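Local coordinates for protein mevalonate diphosphate decarboxylase (Legionella pneumophila, PDB 3LTO) that probably catalyses the ATP-dependent decarboxylation of mevalonate diphosphate to isopentenyl diphosphate, at residues 198-204 / 244-250; 15-19 / 205-209; 1-5 / 123-128; 76-80 / 93-97. One frame throughout, in Å; residues are numbered along the deposited sequence.

Interaction 1: residues 198-204 / 244-250; sequences LVKTSPF and QLFKTCE
The backbones of Ser-202 and Cys-249 pass with their CA atoms 3.9 Å apart, where the short 3-10 turn 199-201 meets the chain leaving helix 228-247. Next to this crossing Ser-202 OG donates to Thr-248 OG1 over 2.7 Å. The order of donors is settled on both sides: Thr-248 OG1 donates to Gln-244 O, one helical turn earlier, and Ser-202 OG accepts from Phe-204 N at 3.2 Å. That last bond makes 202-204 an ST turn, which lets one small hydroxyl brace its own loop while holding the neighbouring one; OG, anti to the backbone N (chi1 172°), lies near both partners. The turn belongs to the linker between helices 192-198 and 208-224 of the GHMP-type C-terminal domain. On the buried side, Val-199 CG1 lies 3.6 Å from Leu-245 CB and meets Phe-246 at CD1, so one methyl of a beta-branched residue touches both leucine and ring. Phe-246 packs its ring against Phe-253 and Tyr-255. Farther out, the Phe-204 ring lies slanted against the extended Gln-244 side chain, its plane 33° from the amide, with CD2 3.8 Å from NE2, while Phe-204 CB rests on Leu-245 CD1.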
loop_
_atom_site.group_PDB
_atom_site.type_symbol
_atom_site.label_atom_id
_atom_site.label_comp_id
_atom_site.label_asym_id
_atom_site.label_seq_id
_atom_site.Cartn_x
_atom_site.Cartn_y
_atom_site.Cartn_z
ATOM N N LEU A 198 -6.140 -20.428 14.170
ATOM C CA LEU A 198 -6.130 -20.823 15.573
ATOM C C LEU A 198 -5.374 -19.896 16.515
ATOM O O LEU A 198 -5.781 -19.711 17.663
ATOM C CB LEU A 198 -5.584 -22.247 15.704
ATOM C CG LEU A 198 -6.409 -23.326 14.997
ATOM C CD1 LEU A 198 -5.713 -24.674 15.112
ATOM C CD2 LEU A 198 -7.796 -23.391 15.612
ATOM N N VAL A 199 -4.288 -19.302 16.034
ATOM C CA VAL A 199 -3.480 -18.422 16.873
ATOM C C VAL A 199 -4.172 -17.164 17.385
ATOM O O VAL A 199 -3.613 -16.452 18.217
ATOM C CB VAL A 199 -2.170 -18.011 16.155
ATOM C CG1 VAL A 199 -1.244 -19.205 16.056
ATOM C CG2 VAL A 199 -2.478 -17.469 14.773
ATOM N N LYS A 200 -5.377 -16.887 16.898
ATOM C CA LYS A 200 -6.110 -15.706 17.346
ATOM C C LYS A 200 -6.446 -15.797 18.835
ATOM O O LYS A 200 -6.616 -14.775 19.503
ATOM C CB LYS A 200 -7.407 -15.530 16.541
ATOM C CG LYS A 200 -7.253 -14.739 15.247
ATOM C CD LYS A 200 -7.216 -15.624 14.008
ATOM C CE LYS A 200 -7.147 -14.776 12.731
ATOM N NZ LYS A 200 -7.108 -15.574 11.459
ATOM N N THR A 201 -6.525 -17.023 19.349
ATOM C CA THR A 201 -6.844 -17.250 20.752
ATOM C C THR A 201 -5.648 -17.129 21.700
ATOM O O THR A 201 -5.811 -17.115 22.923
ATOM C CB THR A 201 -7.495 -18.630 20.947
ATOM O OG1 THR A 201 -8.742 -18.664 20.242
ATOM C CG2 THR A 201 -7.770 -18.887 22.419
ATOM N N SER A 202 -4.444 -17.050 21.153
ATOM C CA SER A 202 -3.279 -16.906 22.010
ATOM C C SER A 202 -3.300 -15.519 22.638
ATOM O O SER A 202 -3.702 -14.546 21.995
ATOM C CB SER A 202 -1.993 -17.068 21.211
ATOM O OG SER A 202 -0.882 -16.742 22.025
ATOM N N PRO A 203 -2.864 -15.407 23.899
ATOM C CA PRO A 203 -2.845 -14.115 24.590
ATOM C C PRO A 203 -1.796 -13.186 24.006
ATOM O O PRO A 203 -1.834 -11.981 24.222
ATOM C CB PRO A 203 -2.507 -14.491 26.035
ATOM C CG PRO A 203 -2.915 -15.910 26.143
ATOM C CD PRO A 203 -2.501 -16.492 24.822
ATOM N N PHE A 204 -0.853 -13.755 23.266
ATOM C CA PHE A 204 0.225 -12.971 22.674
ATOM C C PHE A 204 -0.053 -12.566 21.232
ATOM O O PHE A 204 0.726 -11.830 20.627
ATOM C CB PHE A 204 1.534 -13.762 22.738
ATOM C CG PHE A 204 1.854 -14.302 24.109
ATOM C CD1 PHE A 204 1.881 -13.462 25.218
ATOM C CD2 PHE A 204 2.137 -15.654 24.290
ATOM C CE1 PHE A 204 2.188 -13.965 26.490
ATOM C CE2 PHE A 204 2.444 -16.161 25.558
ATOM C CZ PHE A 204 2.469 -15.315 26.658
ATOM N N GLN A 244 5.231 -20.147 19.590
ATOM C CA GLN A 244 4.683 -20.069 20.937
ATOM C C GLN A 244 3.186 -19.778 20.819
ATOM O O GLN A 244 2.396 -20.187 21.669
ATOM C CB GLN A 244 5.362 -18.962 21.753
ATOM C CG GLN A 244 4.663 -18.693 23.081
ATOM C CD GLN A 244 5.481 -17.832 24.032
ATOM O OE1 GLN A 244 5.893 -18.293 25.103
ATOM N NE2 GLN A 244 5.721 -16.577 23.648
ATOM N N LEU A 245 2.803 -19.070 19.759
ATOM C CA LEU A 245 1.398 -18.740 19.527
ATOM C C LEU A 245 0.575 -20.016 19.376
ATOM O O LEU A 245 -0.514 -20.128 19.925
ATOM C CB LEU A 245 1.252 -17.885 18.266
ATOM C CG LEU A 245 0.979 -16.379 18.367
ATOM C CD1 LEU A 245 1.791 -15.729 19.467
ATOM C CD2 LEU A 245 1.287 -15.752 17.008
ATOM N N PHE A 246 1.106 -20.980 18.635
ATOM C CA PHE A 246 0.391 -22.234 18.432
ATOM C C PHE A 246 0.131 -22.966 19.756
ATOM O O PHE A 246 -0.977 -23.439 20.007
ATOM C CB PHE A 246 1.172 -23.168 17.488
ATOM C CG PHE A 246 1.635 -22.518 16.203
ATOM C CD1 PHE A 246 0.800 -21.677 15.485
ATOM C CD2 PHE A 246 2.907 -22.789 15.693
ATOM C CE1 PHE A 246 1.220 -21.108 14.273
ATOM C CE2 PHE A 246 3.338 -22.230 14.489
ATOM C CZ PHE A 246 2.489 -21.384 13.773
ATOM N N LYS A 247 1.142 -23.050 20.612
ATOM C CA LYS A 247 0.972 -23.770 21.872
ATOM C C LYS A 247 0.327 -22.996 23.015
ATOM O O LYS A 247 0.130 -23.548 24.102
ATOM C CB LYS A 247 2.313 -24.349 22.340
ATOM C CG LYS A 247 3.311 -23.330 22.851
ATOM C CD LYS A 247 4.576 -24.014 23.362
ATOM C CE LYS A 247 5.514 -23.032 24.048
ATOM N NZ LYS A 247 6.816 -23.663 24.381
ATOM N N THR A 248 -0.003 -21.728 22.796
ATOM C CA THR A 248 -0.655 -20.954 23.853
ATOM C C THR A 248 -2.071 -20.532 23.457
ATOM O O THR A 248 -2.663 -19.669 24.095
ATOM C CB THR A 248 0.151 -19.692 24.238
ATOM O OG1 THR A 248 0.371 -18.895 23.076
ATOM C CG2 THR A 248 1.494 -20.070 24.842
ATOM N N CYS A 249 -2.615 -21.133 22.402
ATOM C CA CYS A 249 -3.975 -20.794 21.989
ATOM C C CYS A 249 -4.958 -21.614 22.826
ATOM O O CYS A 249 -4.554 -22.323 23.751
ATOM C CB CYS A 249 -4.188 -21.066 20.493
ATOM S SG CYS A 249 -4.087 -22.798 19.967
ATOM N N GLU A 250 -6.241 -21.507 22.497
ATOM C CA GLU A 250 -7.300 -22.219 23.211
ATOM C C GLU A 250 -7.004 -23.715 23.325
ATOM O O GLU A 250 -7.069 -24.291 24.414
ATOM C CB GLU A 250 -8.628 -21.993 22.490
ATOM C CG GLU A 250 -9.856 -22.456 23.239
ATOM C CD GLU A 250 -11.112 -21.779 22.718
ATOM O OE1 GLU A 250 -11.205 -20.536 22.847
ATOM O OE2 GLU A 250 -11.992 -22.484 22.178
#

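Interaction 2: residues 15-19 / 205-209; sequences KYMGK and YETRS. With SO4 (sulfate ion), chain C; SO4 (sulfate ion), chain D.
Lys-19 stretches across to the start of helix 208-224 and delivers its ammonium to Ser-209 OG, NZ to OG 2.7 Å. The chain stays extended as far as CE, with CG anti to the backbone N (chi1 -166°), and turns only at the last bond (chi4 -59°). This is the tight part of the contact. CE sits over one face of the Tyr-205 ring, 4.0 Å from its centroid, a CH-pi contact suited to a methylene probably polarised by the neighbouring charge. Lys-19 CG reaches Tyr-205 OH at 3.4 Å, and Asp-28 completes the ammonium's grip with a salt bridge. Looser are the direct polar links of buried Arg-208: NH2 makes a weak 3.5 Å bond to Lys-15 O, and a water held on Tyr-16 O meets NE weakly. The guanidinium's main partners are Glu-238 and Asp-241, and the selenomethionine Met-17 lays its methyl obliquely against it. Within the turn 16-19, Tyr-16 N lies 2.7 Å from O1 and Met-17 N 2.8 Å from O4 of one sulfate; Tyr-16 OH binds another. These ions, probably from the crystallisation liquor, may mark phosphate sites in the cleft between N- and C-terminal domains, as in GHMP-family enzymes.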
loop_
_atom_site.group_PDB
_atom_site.type_symbol
_atom_site.label_atom_id
_atom_site.label_comp_id
_atom_site.label_asym_id
_atom_site.label_seq_id
_atom_site.Cartn_x
_atom_site.Cartn_y
_atom_site.Cartn_z
ATOM N N LYS A 15 7.787 -12.901 9.817
ATOM C CA LYS A 15 6.540 -13.526 9.366
ATOM C C LYS A 15 5.296 -12.669 9.156
ATOM O O LYS A 15 4.949 -11.839 9.985
ATOM C CB LYS A 15 6.144 -14.653 10.332
ATOM C CG LYS A 15 7.276 -15.554 10.821
ATOM C CD LYS A 15 7.884 -16.366 9.701
ATOM C CE LYS A 15 8.921 -17.342 10.239
ATOM N NZ LYS A 15 9.579 -18.121 9.145
ATOM N N TYR A 16 4.616 -12.911 8.040
ATOM C CA TYR A 16 3.363 -12.247 7.722
ATOM C C TYR A 16 2.330 -13.001 8.555
ATOM O O TYR A 16 1.549 -12.410 9.288
ATOM C CB TYR A 16 3.054 -12.392 6.230
ATOM C CG TYR A 16 1.583 -12.291 5.888
ATOM C CD1 TYR A 16 0.801 -11.225 6.345
ATOM C CD2 TYR A 16 0.973 -13.263 5.098
ATOM C CE1 TYR A 16 -0.551 -11.140 6.021
ATOM C CE2 TYR A 16 -0.366 -13.187 4.768
ATOM C CZ TYR A 16 -1.128 -12.129 5.231
ATOM O OH TYR A 16 -2.467 -12.094 4.923
HETATM N N MSE A 17 2.346 -14.321 8.420
HETATM C CA MSE A 17 1.475 -15.219 9.176
HETATM C C MSE A 17 -0.025 -15.123 8.900
HETATM O O MSE A 17 -0.838 -15.617 9.679
HETATM C CB MSE A 17 1.719 -15.024 10.676
HETATM C CG MSE A 17 1.392 -16.240 11.511
HETATM SE SE MSE A 17 1.539 -15.875 13.409
HETATM C CE MSE A 17 3.202 -14.932 13.364
ATOM N N GLY A 18 -0.394 -14.496 7.794
ATOM C CA GLY A 18 -1.800 -14.380 7.472
ATOM C C GLY A 18 -2.551 -13.443 8.397
ATOM O O GLY A 18 -3.779 -13.416 8.397
ATOM N N LYS A 19 -1.817 -12.685 9.202
ATOM C CA LYS A 19 -2.446 -11.741 10.113
ATOM C C LYS A 19 -2.732 -10.503 9.266
ATOM O O LYS A 19 -1.821 -9.757 8.913
ATOM C CB LYS A 19 -1.494 -11.411 11.272
ATOM C CG LYS A 19 -2.160 -10.706 12.447
ATOM C CD LYS A 19 -1.274 -10.707 13.681
ATOM C CE LYS A 19 -1.828 -9.770 14.743
ATOM N NZ LYS A 19 -1.941 -8.358 14.233
ATOM N N TYR A 205 -1.163 -13.044 20.684
ATOM C CA TYR A 205 -1.518 -12.731 19.304
ATOM C C TYR A 205 -1.748 -11.238 19.092
ATOM O O TYR A 205 -1.227 -10.642 18.154
ATOM C CB TYR A 205 -2.762 -13.520 18.902
ATOM C CG TYR A 205 -3.320 -13.154 17.548
ATOM C CD1 TYR A 205 -4.232 -12.110 17.409
ATOM C CD2 TYR A 205 -2.933 -13.850 16.402
ATOM C CE1 TYR A 205 -4.748 -11.769 16.170
ATOM C CE2 TYR A 205 -3.442 -13.514 15.154
ATOM C CZ TYR A 205 -4.350 -12.473 15.046
ATOM O OH TYR A 205 -4.867 -12.131 13.818
ATOM N N GLU A 206 -2.535 -10.649 19.982
ATOM C CA GLU A 206 -2.870 -9.229 19.941
ATOM C C GLU A 206 -1.656 -8.317 19.762
ATOM O O GLU A 206 -1.725 -7.315 19.047
ATOM C CB GLU A 206 -3.591 -8.857 21.239
ATOM C CG GLU A 206 -2.794 -9.294 22.482
ATOM C CD GLU A 206 -3.557 -9.097 23.777
ATOM O OE1 GLU A 206 -3.811 -7.930 24.141
ATOM O OE2 GLU A 206 -3.909 -10.113 24.423
ATOM N N THR A 207 -0.558 -8.670 20.423
ATOM C CA THR A 207 0.678 -7.891 20.381
ATOM C C THR A 207 1.744 -8.429 19.414
ATOM O O THR A 207 2.868 -7.919 19.365
ATOM C CB THR A 207 1.305 -7.838 21.781
ATOM O OG1 THR A 207 1.516 -9.179 22.248
ATOM C CG2 THR A 207 0.375 -7.097 22.766
ATOM N N ARG A 208 1.381 -9.457 18.653
ATOM C CA ARG A 208 2.288 -10.099 17.701
ATOM C C ARG A 208 2.893 -9.186 16.615
ATOM O O ARG A 208 4.093 -9.262 16.324
ATOM C CB ARG A 208 1.557 -11.296 17.073
ATOM C CG ARG A 208 2.189 -11.884 15.832
ATOM C CD ARG A 208 3.648 -12.263 16.021
ATOM N NE ARG A 208 4.278 -12.374 14.710
ATOM C CZ ARG A 208 5.581 -12.278 14.477
ATOM N NH1 ARG A 208 6.434 -12.069 15.474
ATOM N NH2 ARG A 208 6.025 -12.362 13.230
ATOM N N SER A 209 2.080 -8.318 16.024
ATOM C CA SER A 209 2.572 -7.427 14.985
ATOM C C SER A 209 3.546 -6.385 15.527
ATOM O O SER A 209 4.484 -5.991 14.838
ATOM C CB SER A 209 1.401 -6.746 14.273
ATOM O OG SER A 209 0.610 -7.706 13.590
HETATM S S SO4 C . 4.840 -16.085 6.036
HETATM O O1 SO4 C . 5.500 -14.788 6.265
HETATM O O2 SO4 C . 4.667 -16.262 4.591
HETATM O O3 SO4 C . 5.689 -17.152 6.583
HETATM O O4 SO4 C . 3.524 -16.139 6.683
HETATM S S SO4 D . -3.781 -15.057 3.291
HETATM O O1 SO4 D . -3.571 -13.617 3.082
HETATM O O2 SO4 D . -3.390 -15.804 2.086
HETATM O O3 SO4 D . -2.963 -15.508 4.429
HETATM O O4 SO4 D . -5.203 -15.308 3.587
HETATM O O HOH W 1 2.272 -11.712 12.085
#

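Interaction 3: residues 1-5 / 123-128; sequences MHWFA and IALSEL
With CG anti to its carbonyl carbon (chi1 -63°) and the ring turned square to the CB-CG bond (chi2 -90°), Trp-3 lays its indole along helix 110-129; Glu-127, extended beyond CG, brings its carboxylate to the edge of that ring. Strand 2-5 and helix 123-128 run roughly antiparallel, their axes 8.9 Å apart at the closest. A gap this narrow suits Ala-124, whose side chain is a single methyl. Its CB lies over one face of the indole, 3.4 Å from Trp-3 CD2, and its CA stands almost straight above the five-membered ring, so the helix backbone itself rests on the aromatic surface. Ile-123 and Leu-128 lie toward the two ends of the indole: Ile-123 CG2 approaches CD1 of Trp-3 at 3.9 Å, and Leu-128 CD1 approaches CH2 at 3.8 Å. Both touch it obliquely. At the nitrogen, Trp-3 NE1 donates to Glu-127 OE1 over 2.9 Å, with an N-H...O angle of 155°. The oxygen lies close to the ring plane, yet the carboxylate is turned so that NE1 meets it from above its own plane. Strand 2-12 is paired with strand 31-47 through Trp-3 and Leu-45, and Phe-93 of strand 93-99 also packs on the indole, placing it between the sheet and its helix. Tryptophan fits here because its broad face can be buried while its one polar atom is satisfied at the rim; an anionic acceptor would probably strengthen the bond, less so where solvent reaches it, and together with the packed face it should limit rotation of the indole.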
loop_
_atom_site.group_PDB
_atom_site.type_symbol
_atom_site.label_atom_id
_atom_site.label_comp_id
_atom_site.label_asym_id
_atom_site.label_seq_id
_atom_site.Cartn_x
_atom_site.Cartn_y
_atom_site.Cartn_z
HETATM N N MSE A 1 -4.574 -24.475 -27.349
HETATM C CA MSE A 1 -3.188 -24.900 -27.010
HETATM C C MSE A 1 -2.914 -24.769 -25.511
HETATM O O MSE A 1 -3.827 -24.934 -24.699
HETATM C CB MSE A 1 -2.189 -24.065 -27.801
HETATM C CG MSE A 1 -2.258 -22.585 -27.501
HETATM SE SE MSE A 1 -0.502 -21.836 -27.598
HETATM C CE MSE A 1 -0.980 -19.999 -28.017
ATOM N N HIS A 2 -1.665 -24.479 -25.141
ATOM C CA HIS A 2 -1.310 -24.357 -23.725
ATOM C C HIS A 2 -0.372 -23.199 -23.380
ATOM O O HIS A 2 0.265 -22.600 -24.248
ATOM C CB HIS A 2 -0.663 -25.651 -23.220
ATOM C CG HIS A 2 0.814 -25.718 -23.459
ATOM N ND1 HIS A 2 1.362 -25.898 -24.711
ATOM C CD2 HIS A 2 1.860 -25.574 -22.610
ATOM C CE1 HIS A 2 2.680 -25.862 -24.623
ATOM N NE2 HIS A 2 3.008 -25.667 -23.358
ATOM N N TRP A 3 -0.278 -22.925 -22.084
ATOM C CA TRP A 3 0.570 -21.868 -21.548
ATOM C C TRP A 3 1.278 -22.487 -20.353
ATOM O O TRP A 3 0.722 -23.357 -19.690
ATOM C CB TRP A 3 -0.294 -20.682 -21.114
ATOM C CG TRP A 3 -1.028 -20.052 -22.266
ATOM C CD1 TRP A 3 -0.582 -19.036 -23.058
ATOM C CD2 TRP A 3 -2.315 -20.427 -22.777
ATOM N NE1 TRP A 3 -1.509 -18.747 -24.028
ATOM C CE2 TRP A 3 -2.585 -19.586 -23.880
ATOM C CE3 TRP A 3 -3.268 -21.386 -22.409
ATOM C CZ2 TRP A 3 -3.770 -19.676 -24.622
ATOM C CZ3 TRP A 3 -4.452 -21.476 -23.150
ATOM C CH2 TRP A 3 -4.689 -20.623 -24.241
ATOM N N PHE A 4 2.507 -22.053 -20.090
ATOM C CA PHE A 4 3.290 -22.599 -18.985
ATOM C C PHE A 4 4.068 -21.485 -18.287
ATOM O O PHE A 4 4.601 -20.594 -18.941
ATOM C CB PHE A 4 4.262 -23.646 -19.540
ATOM C CG PHE A 4 5.067 -24.365 -18.490
ATOM C CD1 PHE A 4 4.537 -25.452 -17.804
ATOM C CD2 PHE A 4 6.382 -23.991 -18.234
ATOM C CE1 PHE A 4 5.312 -26.164 -16.878
ATOM C CE2 PHE A 4 7.166 -24.698 -17.309
ATOM C CZ PHE A 4 6.629 -25.784 -16.633
ATOM N N ALA A 5 4.116 -21.529 -16.960
ATOM C CA ALA A 5 4.857 -20.535 -16.187
ATOM C C ALA A 5 5.364 -21.160 -14.892
ATOM O O ALA A 5 4.844 -22.174 -14.428
ATOM C CB ALA A 5 3.971 -19.322 -15.876
ATOM N N ILE A 123 -0.446 -14.607 -18.669
ATOM C CA ILE A 123 0.032 -14.782 -20.032
ATOM C C ILE A 123 -1.116 -15.284 -20.894
ATOM O O ILE A 123 -1.501 -14.644 -21.875
ATOM C CB ILE A 123 1.204 -15.782 -20.073
ATOM C CG1 ILE A 123 2.409 -15.178 -19.342
ATOM C CG2 ILE A 123 1.555 -16.135 -21.515
ATOM C CD1 ILE A 123 3.582 -16.109 -19.212
ATOM N N ALA A 124 -1.677 -16.422 -20.504
ATOM C CA ALA A 124 -2.790 -17.028 -21.220
ATOM C C ALA A 124 -3.943 -16.054 -21.466
ATOM O O ALA A 124 -4.400 -15.899 -22.592
ATOM C CB ALA A 124 -3.300 -18.229 -20.445
ATOM N N LEU A 125 -4.409 -15.402 -20.409
ATOM C CA LEU A 125 -5.531 -14.480 -20.519
ATOM C C LEU A 125 -5.219 -13.225 -21.320
ATOM O O LEU A 125 -6.102 -12.652 -21.964
ATOM C CB LEU A 125 -6.046 -14.132 -19.117
ATOM C CG LEU A 125 -6.600 -15.371 -18.401
ATOM C CD1 LEU A 125 -7.026 -15.039 -16.971
ATOM C CD2 LEU A 125 -7.782 -15.909 -19.202
ATOM N N SER A 126 -3.957 -12.810 -21.287
ATOM C CA SER A 126 -3.502 -11.647 -22.032
ATOM C C SER A 126 -3.620 -11.922 -23.541
ATOM O O SER A 126 -4.189 -11.123 -24.284
ATOM C CB SER A 126 -2.045 -11.344 -21.668
ATOM O OG SER A 126 -1.575 -10.191 -22.339
ATOM N N GLU A 127 -3.096 -13.061 -23.985
ATOM C CA GLU A 127 -3.141 -13.423 -25.401
ATOM C C GLU A 127 -4.551 -13.776 -25.888
ATOM O O GLU A 127 -4.886 -13.530 -27.044
ATOM C CB GLU A 127 -2.200 -14.604 -25.687
ATOM C CG GLU A 127 -0.755 -14.374 -25.271
ATOM C CD GLU A 127 0.130 -15.579 -25.544
ATOM O OE1 GLU A 127 -0.423 -16.666 -25.796
ATOM O OE2 GLU A 127 1.375 -15.445 -25.500
ATOM N N LEU A 128 -5.370 -14.353 -25.014
ATOM C CA LEU A 128 -6.728 -14.735 -25.388
ATOM C C LEU A 128 -7.688 -13.561 -25.520
ATOM O O LEU A 128 -8.596 -13.585 -26.347
ATOM C CB LEU A 128 -7.301 -15.725 -24.373
ATOM C CG LEU A 128 -6.869 -17.183 -24.548
ATOM C CD1 LEU A 128 -7.241 -18.000 -23.320
ATOM C CD2 LEU A 128 -7.524 -17.747 -25.808
#

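Interaction 4: residues 76-80 / 93-97; sequences FIDHL and FLIQS
Leu-80 points from helix 71-87 toward strand 93-99, and its side chain can be followed from the backbone outward. CB leaves the helix on the side turned to the strand, and at the next bond CG stands anti to the backbone N (chi1 177°), carrying the branch point straight out toward the sheet. There the chain divides. CD2 does the touching in this contact: it presses on Ile-95 CD1 at 3.5 Å, somewhat closer than usual for two methyls, lies 3.8 Å from Ile-95 CG1, and reaches Phe-93 CB at 3.8 Å as well. One methyl thus settles between two successive inward-facing residues of the strand. Leucine and isoleucine meet tip to tip, whereas the leucine crosses Phe-93 at about a right angle. A turn earlier on the helix, Phe-76 sets CE2 of its ring obliquely against the other branch of Ile-95, 3.9 Å from CG2, and comes to 4.1 Å from Ser-97 CB. Ile-95 is therefore held by both its branches, which is where a residue divided at CB serves well. The helix and strand belong to the beta-alpha-beta unit formed by strand 54-55, helix 71-87 and strand 93-99, and run at 128° to each other. Phe-76 continues into Phe-114 of helix 110-129 by an edge-to-face contact, and Ser-97 OG is hydrogen-bonded to Trp-55 NE1. No hydrogen bond spans the two segments; the contact is made of side-chain carbons alone, so its cohesion should come from burying apolar surface and from close fit, with no directional bond to fix the register.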
loop_
_atom_site.group_PDB
_atom_site.type_symbol
_atom_site.label_atom_id
_atom_site.label_comp_id
_atom_site.label_asym_id
_atom_site.label_seq_id
_atom_site.Cartn_x
_atom_site.Cartn_y
_atom_site.Cartn_z
ATOM N N PHE A 76 -7.315 -22.702 -5.156
ATOM C CA PHE A 76 -6.566 -22.614 -6.407
ATOM C C PHE A 76 -7.450 -22.283 -7.607
ATOM O O PHE A 76 -7.100 -21.431 -8.419
ATOM C CB PHE A 76 -5.799 -23.925 -6.651
ATOM C CG PHE A 76 -4.461 -23.734 -7.332
ATOM C CD1 PHE A 76 -3.516 -22.851 -6.806
ATOM C CD2 PHE A 76 -4.139 -24.446 -8.485
ATOM C CE1 PHE A 76 -2.272 -22.681 -7.417
ATOM C CE2 PHE A 76 -2.902 -24.285 -9.102
ATOM C CZ PHE A 76 -1.965 -23.400 -8.566
ATOM N N ILE A 77 -8.591 -22.960 -7.715
ATOM C CA ILE A 77 -9.517 -22.720 -8.806
ATOM C C ILE A 77 -10.134 -21.320 -8.659
ATOM O O ILE A 77 -10.193 -20.554 -9.627
ATOM C CB ILE A 77 -10.599 -23.833 -8.845
ATOM C CG1 ILE A 77 -9.967 -25.119 -9.400
ATOM C CG2 ILE A 77 -11.793 -23.405 -9.696
ATOM C CD1 ILE A 77 -10.879 -26.345 -9.392
ATOM N N ASP A 78 -10.571 -20.971 -7.453
ATOM C CA ASP A 78 -11.137 -19.638 -7.238
ATOM C C ASP A 78 -10.154 -18.560 -7.711
ATOM O O ASP A 78 -10.565 -17.523 -8.232
ATOM C CB ASP A 78 -11.451 -19.393 -5.758
ATOM C CG ASP A 78 -12.739 -20.045 -5.317
ATOM O OD1 ASP A 78 -13.527 -20.465 -6.194
ATOM O OD2 ASP A 78 -12.968 -20.122 -4.091
ATOM N N HIS A 79 -8.858 -18.796 -7.524
ATOM C CA HIS A 79 -7.875 -17.807 -7.941
ATOM C C HIS A 79 -7.856 -17.682 -9.458
ATOM O O HIS A 79 -7.658 -16.590 -9.987
ATOM C CB HIS A 79 -6.475 -18.159 -7.428
ATOM C CG HIS A 79 -5.459 -17.090 -7.686
ATOM N ND1 HIS A 79 -5.571 -15.820 -7.165
ATOM C CD2 HIS A 79 -4.333 -17.091 -8.437
ATOM C CE1 HIS A 79 -4.560 -15.082 -7.585
ATOM N NE2 HIS A 79 -3.792 -15.829 -8.359
ATOM N N LEU A 80 -8.062 -18.792 -10.161
ATOM C CA LEU A 80 -8.078 -18.726 -11.614
ATOM C C LEU A 80 -9.319 -17.945 -12.030
ATOM O O LEU A 80 -9.241 -17.063 -12.883
ATOM C CB LEU A 80 -8.106 -20.122 -12.251
ATOM C CG LEU A 80 -8.192 -20.106 -13.789
ATOM C CD1 LEU A 80 -7.061 -19.229 -14.328
ATOM C CD2 LEU A 80 -8.102 -21.527 -14.378
ATOM N N PHE A 93 -10.429 -23.925 -17.910
ATOM C CA PHE A 93 -9.062 -24.354 -18.176
ATOM C C PHE A 93 -8.739 -25.615 -17.390
ATOM O O PHE A 93 -9.274 -25.826 -16.295
ATOM C CB PHE A 93 -8.065 -23.274 -17.737
ATOM C CG PHE A 93 -8.009 -22.079 -18.640
ATOM C CD1 PHE A 93 -7.197 -22.085 -19.774
ATOM C CD2 PHE A 93 -8.767 -20.943 -18.360
ATOM C CE1 PHE A 93 -7.137 -20.971 -20.620
ATOM C CE2 PHE A 93 -8.719 -19.825 -19.199
ATOM C CZ PHE A 93 -7.900 -19.840 -20.333
ATOM N N LEU A 94 -7.883 -26.455 -17.960
ATOM C CA LEU A 94 -7.418 -27.643 -17.274
ATOM C C LEU A 94 -6.155 -27.100 -16.615
ATOM O O LEU A 94 -5.293 -26.550 -17.292
ATOM C CB LEU A 94 -7.056 -28.758 -18.260
ATOM C CG LEU A 94 -6.303 -29.963 -17.671
ATOM C CD1 LEU A 94 -7.129 -30.620 -16.586
ATOM C CD2 LEU A 94 -5.991 -30.974 -18.772
ATOM N N ILE A 95 -6.066 -27.207 -15.296
ATOM C CA ILE A 95 -4.907 -26.700 -14.571
ATOM C C ILE A 95 -4.015 -27.847 -14.124
ATOM O O ILE A 95 -4.449 -28.729 -13.394
ATOM C CB ILE A 95 -5.338 -25.921 -13.308
ATOM C CG1 ILE A 95 -6.429 -24.916 -13.671
ATOM C CG2 ILE A 95 -4.131 -25.207 -12.692
ATOM C CD1 ILE A 95 -7.074 -24.255 -12.479
ATOM N N GLN A 96 -2.769 -27.837 -14.578
ATOM C CA GLN A 96 -1.823 -28.867 -14.186
ATOM C C GLN A 96 -0.644 -28.198 -13.484
ATOM O O GLN A 96 0.190 -27.543 -14.110
ATOM C CB GLN A 96 -1.369 -29.664 -15.414
ATOM C CG GLN A 96 -2.453 -30.609 -15.940
ATOM C CD GLN A 96 -2.033 -31.348 -17.193
ATOM O OE1 GLN A 96 -2.538 -32.435 -17.483
ATOM N NE2 GLN A 96 -1.118 -30.752 -17.956
ATOM N N SER A 97 -0.607 -28.354 -12.165
ATOM C CA SER A 97 0.439 -27.769 -11.338
ATOM C C SER A 97 1.451 -28.829 -10.916
ATOM O O SER A 97 1.128 -30.020 -10.841
ATOM C CB SER A 97 -0.181 -27.128 -10.096
ATOM O OG SER A 97 -0.924 -28.088 -9.360
#

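In the fold
The four contacts fall into two pairs. Interactions 3 and 4 lie in the N-terminal domain and build on one sheet: Phe-93 of interaction 4 packs against Trp-3 and Leu-128 of interaction 3. The centres of interactions 3 and 4 are about 13 Å apart. Interaction 4 is wholly apolar and buried, whereas interaction 3, partly open, adds a charged acceptor at its rim. Interactions 1 and 2, whose centres are about 11 Å apart, meet where Leu-245 touches Met-17 and Arg-208. Interaction 1 stays within the C-terminal domain and mixes hydroxyl bonds with packing; interaction 2, buried yet rich in charge, joins the two domains. Interactions 1 and 3 lie on opposite sides of the chain's centre.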